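Long-range contacts in Lin2118 protein (Listeria innocua, PDB 3OOU), which is of uncharacterised function but probably acts as a DNA-binding transcription factor, this chain being its C-terminal AraC-type helix-turn-helix domain: residues 58-62 with 76-82; 6-11 with 37-42; 55-59 with 91-96. All blocks are in the same frame, centred on the assembly; numbering follows the deposited sequence. Where two conformers were deposited one is given.

Contact 1: 58-62 with 76-82; sequences RVNYA and IAGKSGY
Arg58 on helix 50-68 lies along Ser80, Gly81 and Tyr82. These residues begin the turn of the second helix-turn-helix unit, between helices 73-79 and 85-96. Arg58 CB comes first: it sits 3.6 Å from Tyr82 CE2 and close to Ser80 O. Its CG passes 3.1 Å from Ser80 O, and CD stays near the same oxygen. The extended chain from CG to NE carries the guanidinium past Ser80 to Gly81. NE donates a hydrogen bond to Phe18 O. At the tip, Gly81 O lies over one face of the guanidinium, nearer its rim than its centre. It is 3.3 Å from Arg58 NH1, but too badly angled for a hydrogen bond. The Tyr82 ring is too far from the charge for more than a weak cation-pi attraction.

Gly81 has a positive phi of 100° and closes helix 73-79 with a Schellman motif. After this turn the Tyr82 ring meets Arg58 CB and Val59 CG2 obliquely. Tyr82 OH probably hydrogen-bonds to the side chain of Asn55.

Further along the helix, Ala62 CB touches Ser80 OG at 3.4 Å. Ser80 OG also lies at the edge of the Tyr61 ring and donates a 2.8 Å hydrogen bond to Ile76 O.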
loop_
_atom_site.group_PDB
_atom_site.type_symbol
_atom_site.label_atom_id
_atom_site.label_comp_id
_atom_site.label_asym_id
_atom_site.label_seq_id
_atom_site.Cartn_x
_atom_site.Cartn_y
_atom_site.Cartn_z
ATOM N N ARG A 58 -0.350 -2.013 2.152
ATOM C CA ARG A 58 -1.292 -1.127 2.821
ATOM C C ARG A 58 -2.543 -1.851 3.290
ATOM O O ARG A 58 -3.031 -1.604 4.397
ATOM C CB ARG A 58 -1.667 0.013 1.883
ATOM C CG ARG A 58 -0.533 1.009 1.696
ATOM C CD ARG A 58 -0.875 2.041 0.642
ATOM N NE ARG A 58 -0.011 3.212 0.785
ATOM C CZ ARG A 58 0.040 4.224 -0.075
ATOM N NH1 ARG A 58 -0.707 4.205 -1.178
ATOM N NH2 ARG A 58 0.842 5.260 0.165
ATOM N N VAL A 59 -3.058 -2.753 2.456
ATOM C CA VAL A 59 -4.252 -3.516 2.819
ATOM C C VAL A 59 -3.959 -4.439 4.002
ATOM O O VAL A 59 -4.807 -4.609 4.879
ATOM C CB VAL A 59 -4.843 -4.278 1.604
ATOM C CG1 VAL A 59 -5.892 -5.293 2.045
ATOM C CG2 VAL A 59 -5.454 -3.292 0.616
ATOM N N ASN A 60 -2.753 -5.003 4.052
ATOM C CA ASN A 60 -2.388 -5.843 5.195
ATOM C C ASN A 60 -2.403 -5.077 6.509
ATOM O O ASN A 60 -2.812 -5.615 7.529
ATOM C CB ASN A 60 -1.059 -6.562 4.972
ATOM C CG ASN A 60 -1.209 -7.779 4.078
ATOM O OD1 ASN A 60 -2.314 -8.301 3.900
ATOM N ND2 ASN A 60 -0.107 -8.228 3.501
ATOM N N TYR A 61 -1.985 -3.816 6.476
ATOM C CA TYR A 61 -2.112 -2.966 7.648
ATOM C C TYR A 61 -3.582 -2.702 7.984
ATOM O O TYR A 61 -4.002 -2.867 9.132
ATOM C CB TYR A 61 -1.379 -1.637 7.447
ATOM C CG TYR A 61 -1.387 -0.803 8.702
ATOM C CD1 TYR A 61 -0.478 -1.078 9.717
ATOM C CD2 TYR A 61 -2.302 0.231 8.889
ATOM C CE1 TYR A 61 -0.455 -0.357 10.874
ATOM C CE2 TYR A 61 -2.288 0.980 10.079
ATOM C CZ TYR A 61 -1.345 0.664 11.062
ATOM O OH TYR A 61 -1.251 1.340 12.256
ATOM N N ALA A 62 -4.353 -2.297 6.973
ATOM C CA ALA A 62 -5.756 -1.927 7.158
ATOM C C ALA A 62 -6.555 -3.058 7.780
ATOM O O ALA A 62 -7.373 -2.823 8.670
ATOM C CB ALA A 62 -6.379 -1.509 5.827
ATOM N N ILE A 76 -9.461 4.701 9.140
ATOM C CA ILE A 76 -8.487 3.600 9.027
ATOM C C ILE A 76 -7.839 3.546 7.638
ATOM O O ILE A 76 -6.624 3.330 7.519
ATOM C CB ILE A 76 -9.088 2.241 9.434
ATOM C CG1 ILE A 76 -9.306 2.230 10.949
ATOM C CG2 ILE A 76 -8.162 1.089 9.002
ATOM C CD1 ILE A 76 -10.173 1.094 11.463
ATOM N N ALA A 77 -8.640 3.775 6.596
ATOM C CA ALA A 77 -8.119 3.853 5.236
ATOM C C ALA A 77 -7.075 4.965 5.130
ATOM O O ALA A 77 -6.022 4.782 4.515
ATOM C CB ALA A 77 -9.247 4.083 4.255
ATOM N N GLY A 78 -7.359 6.097 5.769
ATOM C CA GLY A 78 -6.418 7.216 5.794
ATOM C C GLY A 78 -5.105 6.833 6.452
ATOM O O GLY A 78 -4.026 7.143 5.933
ATOM N N LYS A 79 -5.195 6.133 7.582
ATOM C CA LYS A 79 -4.004 5.689 8.310
ATOM C C LYS A 79 -3.206 4.658 7.521
ATOM O O LYS A 79 -2.022 4.457 7.779
ATOM C CB LYS A 79 -4.394 5.102 9.660
ATOM C CG LYS A 79 -4.936 6.116 10.639
ATOM C CD LYS A 79 -5.353 5.398 11.892
ATOM C CE LYS A 79 -5.616 6.351 13.022
ATOM N NZ LYS A 79 -5.456 5.634 14.313
ATOM N N SER A 80 -3.864 4.014 6.558
ATOM C CA SER A 80 -3.248 2.962 5.756
ATOM C C SER A 80 -2.650 3.506 4.457
ATOM O O SER A 80 -2.045 2.759 3.691
ATOM C CB SER A 80 -4.270 1.867 5.447
ATOM O OG SER A 80 -4.861 1.389 6.648
ATOM N N GLY A 81 -2.823 4.803 4.217
ATOM C CA GLY A 81 -2.275 5.445 3.029
ATOM C C GLY A 81 -3.235 5.689 1.879
ATOM O O GLY A 81 -2.794 5.928 0.751
ATOM N N TYR A 82 -4.541 5.636 2.150
ATOM C CA TYR A 82 -5.560 5.889 1.118
ATOM C C TYR A 82 -6.304 7.187 1.348
ATOM O O TYR A 82 -6.781 7.451 2.456
ATOM C CB TYR A 82 -6.584 4.758 1.062
ATOM C CG TYR A 82 -6.000 3.457 0.593
ATOM C CD1 TYR A 82 -5.951 3.138 -0.768
ATOM C CD2 TYR A 82 -5.459 2.562 1.503
ATOM C CE1 TYR A 82 -5.385 1.935 -1.200
ATOM C CE2 TYR A 82 -4.905 1.370 1.093
ATOM C CZ TYR A 82 -4.862 1.057 -0.252
ATOM O OH TYR A 82 -4.298 -0.140 -0.625
#

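Contact 2: 6-11 with 37-42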
loop_
_atom_site.group_PDB
_atom_site.type_symbol
_atom_site.label_atom_id
_atom_site.label_comp_id
_atom_site.label_asym_id
_atom_site.label_seq_id
_atom_site.Cartn_x
_atom_site.Cartn_y
_atom_site.Cartn_z
ATOM N N ILE A 6 19.409 -0.547 -5.110
ATOM C CA ILE A 6 18.276 0.378 -5.130
ATOM C C ILE A 6 16.974 -0.270 -4.642
ATOM O O ILE A 6 16.222 0.336 -3.872
ATOM C CB ILE A 6 18.074 0.949 -6.560
ATOM C CG1 ILE A 6 19.284 1.797 -6.966
ATOM C CG2 ILE A 6 16.773 1.750 -6.654
ATOM C CD1 ILE A 6 19.391 2.073 -8.466
ATOM N N ILE A 7 16.725 -1.497 -5.099
ATOM C CA ILE A 7 15.509 -2.217 -4.731
ATOM C C ILE A 7 15.394 -2.394 -3.206
ATOM O O ILE A 7 14.315 -2.238 -2.646
ATOM C CB ILE A 7 15.373 -3.555 -5.522
ATOM C CG1 ILE A 7 13.962 -4.141 -5.386
ATOM C CG2 ILE A 7 16.453 -4.553 -5.130
ATOM C CD1 ILE A 7 12.898 -3.313 -6.060
ATOM N N GLN A 8 16.510 -2.688 -2.537
ATOM C CA GLN A 8 16.493 -2.813 -1.078
ATOM C C GLN A 8 16.100 -1.505 -0.399
ATOM O O GLN A 8 15.308 -1.506 0.539
ATOM C CB GLN A 8 17.844 -3.282 -0.553
ATOM C CG GLN A 8 18.183 -4.705 -0.921
ATOM C CD GLN A 8 19.567 -5.098 -0.462
ATOM O OE1 GLN A 8 20.010 -4.705 0.616
ATOM N NE2 GLN A 8 20.256 -5.883 -1.277
ATOM N N ASN A 9 16.656 -0.393 -0.878
ATOM C CA ASN A 9 16.340 0.924 -0.328
ATOM C C ASN A 9 14.870 1.315 -0.484
ATOM O O ASN A 9 14.268 1.878 0.432
ATOM C CB ASN A 9 17.250 1.995 -0.936
ATOM C CG ASN A 9 18.689 1.859 -0.484
ATOM O OD1 ASN A 9 18.961 1.485 0.657
ATOM N ND2 ASN A 9 19.623 2.169 -1.378
ATOM N N VAL A 10 14.301 0.999 -1.645
ATOM C CA VAL A 10 12.888 1.237 -1.921
ATOM C C VAL A 10 11.988 0.386 -1.032
ATOM O O VAL A 10 11.026 0.893 -0.454
ATOM C CB VAL A 10 12.571 0.991 -3.418
ATOM C CG1 VAL A 10 11.064 0.924 -3.674
ATOM C CG2 VAL A 10 13.211 2.080 -4.264
ATOM N N LEU A 11 12.314 -0.903 -0.914
ATOM C CA LEU A 11 11.533 -1.805 -0.078
ATOM C C LEU A 11 11.524 -1.331 1.369
ATOM O O LEU A 11 10.475 -1.302 2.006
ATOM C CB LEU A 11 12.041 -3.248 -0.184
ATOM C CG LEU A 11 11.834 -3.971 -1.521
ATOM C CD1 LEU A 11 12.604 -5.280 -1.549
ATOM C CD2 LEU A 11 10.353 -4.211 -1.816
ATOM N N TYR A 37 12.491 3.940 -14.828
ATOM C CA TYR A 37 13.469 2.905 -14.500
ATOM C C TYR A 37 13.153 2.257 -13.156
ATOM O O TYR A 37 13.200 1.035 -13.028
ATOM C CB TYR A 37 14.889 3.468 -14.493
ATOM C CG TYR A 37 15.903 2.518 -13.888
ATOM C CD1 TYR A 37 16.347 1.396 -14.595
ATOM C CD2 TYR A 37 16.406 2.728 -12.601
ATOM C CE1 TYR A 37 17.272 0.523 -14.036
ATOM C CE2 TYR A 37 17.325 1.858 -12.033
ATOM C CZ TYR A 37 17.758 0.762 -12.756
ATOM O OH TYR A 37 18.671 -0.090 -12.187
ATOM N N LEU A 38 12.834 3.079 -12.157
ATOM C CA LEU A 38 12.460 2.537 -10.858
ATOM C C LEU A 38 11.299 1.538 -10.980
ATOM O O LEU A 38 11.346 0.466 -10.380
ATOM C CB LEU A 38 12.118 3.662 -9.885
ATOM C CG LEU A 38 11.845 3.251 -8.452
ATOM C CD1 LEU A 38 13.070 2.551 -7.853
ATOM C CD2 LEU A 38 11.452 4.481 -7.645
ATOM N N GLY A 39 10.275 1.886 -11.762
ATOM C CA GLY A 39 9.144 0.981 -11.971
ATOM C C GLY A 39 9.559 -0.311 -12.651
ATOM O O GLY A 39 9.098 -1.397 -12.281
ATOM N N GLN A 40 10.443 -0.194 -13.640
ATOM C CA GLN A 40 10.906 -1.362 -14.398
ATOM C C GLN A 40 11.751 -2.292 -13.551
ATOM O O GLN A 40 11.582 -3.509 -13.598
ATOM C CB GLN A 40 11.703 -0.929 -15.625
ATOM C CG GLN A 40 10.865 -0.210 -16.648
ATOM C CD GLN A 40 11.701 0.460 -17.705
ATOM O OE1 GLN A 40 12.757 1.018 -17.413
ATOM N NE2 GLN A 40 11.232 0.414 -18.946
ATOM N N LEU A 41 12.664 -1.707 -12.783
ATOM C CA LEU A 41 13.514 -2.461 -11.875
ATOM C C LEU A 41 12.651 -3.165 -10.824
ATOM O O LEU A 41 12.887 -4.335 -10.495
ATOM C CB LEU A 41 14.539 -1.530 -11.217
ATOM C CG LEU A 41 15.474 -2.144 -10.176
ATOM C CD1 LEU A 41 16.413 -3.175 -10.804
ATOM C CD2 LEU A 41 16.255 -1.046 -9.473
ATOM N N PHE A 42 11.629 -2.460 -10.332
ATOM C CA PHE A 42 10.708 -3.042 -9.367
ATOM C C PHE A 42 9.955 -4.234 -9.961
ATOM O O PHE A 42 9.917 -5.308 -9.343
ATOM C CB PHE A 42 9.746 -1.989 -8.797
ATOM C CG PHE A 42 9.088 -2.417 -7.518
ATOM C CD1 PHE A 42 9.583 -1.983 -6.290
ATOM C CD2 PHE A 42 7.997 -3.276 -7.536
ATOM C CE1 PHE A 42 8.993 -2.388 -5.101
ATOM C CE2 PHE A 42 7.397 -3.687 -6.351
ATOM C CZ PHE A 42 7.892 -3.239 -5.132
#
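Two rings, Phe42 and Tyr37, meet the N-terminal helix 6-17. At the edge of the Phe42 ring, near its plane, lies Val10 CG1, 4.2 Å from CE1 of Phe42. Leu11 CD2 comes in obliquely, 4.0 Å from the same Phe42 CE1. Ile7 has two conformers; in one, its CD1 approaches obliquely, 3.6 Å from Phe42 CD1. Phe42 has CG anti to the backbone N (chi1 -162°), which carries the ring across to these three residues. The Tyr37 ring takes Ile6 CD1 at its edge, 4.1 Å from CE2 of Tyr37. One face of that ring carries Leu41 CB from its own helix.

Between the rings the contact is purely aliphatic. Leu38 CD1 touches Val10 CG2 at 3.6 Å and also reaches Ile6 CG2. Leu41 CD2 packs on Ile6 CB at 4.0 Å, the two side chains crossing at about a right angle. No hydrogen bond joins the segments.

The helix segments themselves are almost perpendicular, at 95°. Helix 35-46 is the second helix of the first helix-turn-helix unit. Leu38 also packs on Leu24 and Leu27 of helix 24-31, and Phe42 meets Tyr53 of helix 50-68 edge-to-face.

Contact 3: 55-59 with 91-96; sequences NRYRV and QFKKHT
Val59 is a knob in a hole formed by Gln91, Phe92, His95 and Thr96. Its two methyls divide the work. CG1, anti to the backbone N of Val59, reaches Thr96 CG2 at 3.5 Å and Phe92 CD1 at 3.8 Å. Val59 CG2 turns to the backbone instead and lies 3.7 Å from Gln91 O.

One turn earlier, Arg56 supports the His95 ring. Arg56 CB makes a CH-pi contact over the ring face, 3.9 Å from the centroid of His95 and 28° off the ring normal. Arg56 CA lies over the centre of the same face. On the opposite face is Lys94 CG, toward the rim. Gln91 OE1 lies at the ring edge, in its plane. The imidazole is thus held between helix 50-68 and its own helix.

At the other end of the contact, the amides of Asn55 and Gln91 are stacked, their planes 23° apart. Asn55 CG lies 3.2 Å from Gln91 OE1. A bend in the Gln91 chain at chi2 lays its amide on that of Asn55.

Thr96 is fixed in turn by its own hydroxyl: OG1 of Thr96 donates a 2.9 Å hydrogen bond to Phe92 O from above the carbonyl plane. Thr96 CG2 rests on one face of the Phe92 ring, beside the methyl of Val59 that both touch. Farther out, in one of its two conformers Arg56 makes a salt bridge to Glu48. Lys94, whose CG covers His95, makes one to Asp52.

The two helix segments are nearly perpendicular, at 92°, and their axes approach to 9.4 Å. Packing of the long linking helix against the second helix of the C-terminal helix-turn-helix unit is typical of the AraC-type DNA-binding domain, in which that second helix is the recognition helix.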
loop_
_atom_site.group_PDB
_atom_site.type_symbol
_atom_site.label_atom_id
_atom_site.label_comp_id
_atom_site.label_asym_id
_atom_site.label_seq_id
_atom_site.Cartn_x
_atom_site.Cartn_y
_atom_site.Cartn_z
ATOM N N ASN A 55 -0.179 -1.623 -2.623
ATOM C CA ASN A 55 -1.559 -1.904 -2.219
ATOM C C ASN A 55 -1.664 -3.110 -1.281
ATOM O O ASN A 55 -2.363 -3.034 -0.271
ATOM C CB ASN A 55 -2.477 -2.066 -3.441
ATOM C CG ASN A 55 -2.929 -0.730 -4.019
ATOM O OD1 ASN A 55 -2.752 -0.456 -5.214
ATOM N ND2 ASN A 55 -3.518 0.104 -3.178
ATOM N N ARG A 56 -0.981 -4.213 -1.594
ATOM C CA ARG A 56 -1.022 -5.368 -0.700
ATOM C C ARG A 56 -0.475 -4.996 0.682
ATOM O O ARG A 56 -1.055 -5.377 1.706
ATOM C CB ARG A 56 -0.281 -6.574 -1.290
ATOM C CG ARG A 56 -0.618 -7.887 -0.573
ATOM C CD ARG A 56 0.170 -9.065 -1.128
ATOM N NE ARG A 56 1.542 -8.678 -1.417
ATOM C CZ ARG A 56 2.016 -8.470 -2.638
ATOM N NH1 ARG A 56 1.235 -8.642 -3.696
ATOM N NH2 ARG A 56 3.275 -8.098 -2.800
ATOM N N TYR A 57 0.623 -4.239 0.704
ATOM C CA TYR A 57 1.260 -3.826 1.949
ATOM C C TYR A 57 0.292 -2.983 2.796
ATOM O O TYR A 57 0.107 -3.228 3.990
ATOM C CB TYR A 57 2.561 -3.053 1.656
ATOM C CG TYR A 57 3.439 -2.866 2.872
ATOM C CD1 TYR A 57 4.449 -3.779 3.172
ATOM C CD2 TYR A 57 3.250 -1.783 3.733
ATOM C CE1 TYR A 57 5.250 -3.617 4.297
ATOM C CE2 TYR A 57 4.046 -1.614 4.863
ATOM C CZ TYR A 57 5.047 -2.530 5.135
ATOM O OH TYR A 57 5.837 -2.376 6.261
ATOM N N ARG A 58 -0.350 -2.013 2.152
ATOM C CA ARG A 58 -1.292 -1.127 2.821
ATOM C C ARG A 58 -2.543 -1.851 3.290
ATOM O O ARG A 58 -3.031 -1.604 4.397
ATOM C CB ARG A 58 -1.667 0.013 1.883
ATOM C CG ARG A 58 -0.533 1.009 1.696
ATOM C CD ARG A 58 -0.875 2.041 0.642
ATOM N NE ARG A 58 -0.011 3.212 0.785
ATOM C CZ ARG A 58 0.040 4.224 -0.075
ATOM N NH1 ARG A 58 -0.707 4.205 -1.178
ATOM N NH2 ARG A 58 0.842 5.260 0.165
ATOM N N VAL A 59 -3.058 -2.753 2.456
ATOM C CA VAL A 59 -4.252 -3.516 2.819
ATOM C C VAL A 59 -3.959 -4.439 4.002
ATOM O O VAL A 59 -4.807 -4.609 4.879
ATOM C CB VAL A 59 -4.843 -4.278 1.604
ATOM C CG1 VAL A 59 -5.892 -5.293 2.045
ATOM C CG2 VAL A 59 -5.454 -3.292 0.616
ATOM N N GLN A 91 -9.282 -1.988 -3.750
ATOM C CA GLN A 91 -8.012 -2.606 -3.395
ATOM C C GLN A 91 -8.103 -3.572 -2.218
ATOM O O GLN A 91 -7.458 -4.621 -2.224
ATOM C CB GLN A 91 -6.953 -1.526 -3.148
ATOM C CG GLN A 91 -6.524 -0.793 -4.420
ATOM C CD GLN A 91 -5.970 -1.730 -5.481
ATOM O OE1 GLN A 91 -5.239 -2.673 -5.175
ATOM N NE2 GLN A 91 -6.327 -1.477 -6.735
ATOM N N PHE A 92 -8.910 -3.223 -1.218
ATOM C CA PHE A 92 -9.120 -4.102 -0.072
ATOM C C PHE A 92 -9.781 -5.404 -0.532
ATOM O O PHE A 92 -9.358 -6.493 -0.137
ATOM C CB PHE A 92 -9.969 -3.421 1.009
ATOM C CG PHE A 92 -9.932 -4.124 2.338
ATOM C CD1 PHE A 92 -9.052 -3.710 3.330
ATOM C CD2 PHE A 92 -10.771 -5.210 2.600
ATOM C CE1 PHE A 92 -9.009 -4.363 4.569
ATOM C CE2 PHE A 92 -10.723 -5.866 3.829
ATOM C CZ PHE A 92 -9.850 -5.438 4.815
ATOM N N LYS A 93 -10.799 -5.279 -1.383
ATOM C CA LYS A 93 -11.489 -6.447 -1.936
ATOM C C LYS A 93 -10.526 -7.329 -2.728
ATOM O O LYS A 93 -10.542 -8.555 -2.591
ATOM C CB LYS A 93 -12.671 -6.004 -2.811
ATOM C CG LYS A 93 -13.414 -7.125 -3.549
ATOM C CD LYS A 93 -14.131 -8.068 -2.596
ATOM C CE LYS A 93 -14.826 -9.185 -3.361
ATOM N NZ LYS A 93 -15.510 -10.138 -2.451
ATOM N N LYS A 94 -9.690 -6.695 -3.545
ATOM C CA LYS A 94 -8.716 -7.403 -4.376
ATOM C C LYS A 94 -7.736 -8.240 -3.544
ATOM O O LYS A 94 -7.446 -9.394 -3.884
ATOM C CB LYS A 94 -7.966 -6.411 -5.270
ATOM C CG LYS A 94 -6.881 -7.031 -6.143
ATOM C CD LYS A 94 -6.171 -5.988 -6.985
ATOM C CE LYS A 94 -5.176 -6.647 -7.925
ATOM N NZ LYS A 94 -4.283 -5.657 -8.574
ATOM N N HIS A 95 -7.256 -7.671 -2.445
ATOM C CA HIS A 95 -6.171 -8.288 -1.679
ATOM C C HIS A 95 -6.593 -9.160 -0.492
ATOM O O HIS A 95 -5.781 -9.939 0.025
ATOM C CB HIS A 95 -5.127 -7.233 -1.284
ATOM C CG HIS A 95 -4.309 -6.749 -2.441
ATOM N ND1 HIS A 95 -3.304 -7.506 -3.007
ATOM C CD2 HIS A 95 -4.361 -5.601 -3.157
ATOM C CE1 HIS A 95 -2.768 -6.843 -4.015
ATOM N NE2 HIS A 95 -3.389 -5.681 -4.127
ATOM N N THR A 96 -7.852 -9.055 -0.067
ATOM C CA THR A 96 -8.361 -9.921 1.008
ATOM C C THR A 96 -9.446 -10.886 0.533
ATOM O O THR A 96 -9.739 -11.874 1.211
ATOM C CB THR A 96 -8.930 -9.135 2.216
ATOM O OG1 THR A 96 -10.159 -8.501 1.844
ATOM C CG2 THR A 96 -7.931 -8.101 2.739
#

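From the N terminus, helix 6-17 is met first. Contact 2 closes a loop that holds helix 24-31 and packs the N-terminal helix on the first helix-turn-helix unit. Helix 50-68 then leads to the second unit, and both remaining contacts start on it, sharing Arg58 and Val59. Contact 1 closes first, at the end of helix 73-79 and the turn after it. Contact 3 closes later, on helix 85-96. The residues between the segments of contact 1 (63-75) lie within those between the segments of contact 3 (60-90). The two also touch, through Tyr82 and where Ala62 packs on Phe92. Contact 2 is in series with both, its centre about 20 Å from that of contact 3.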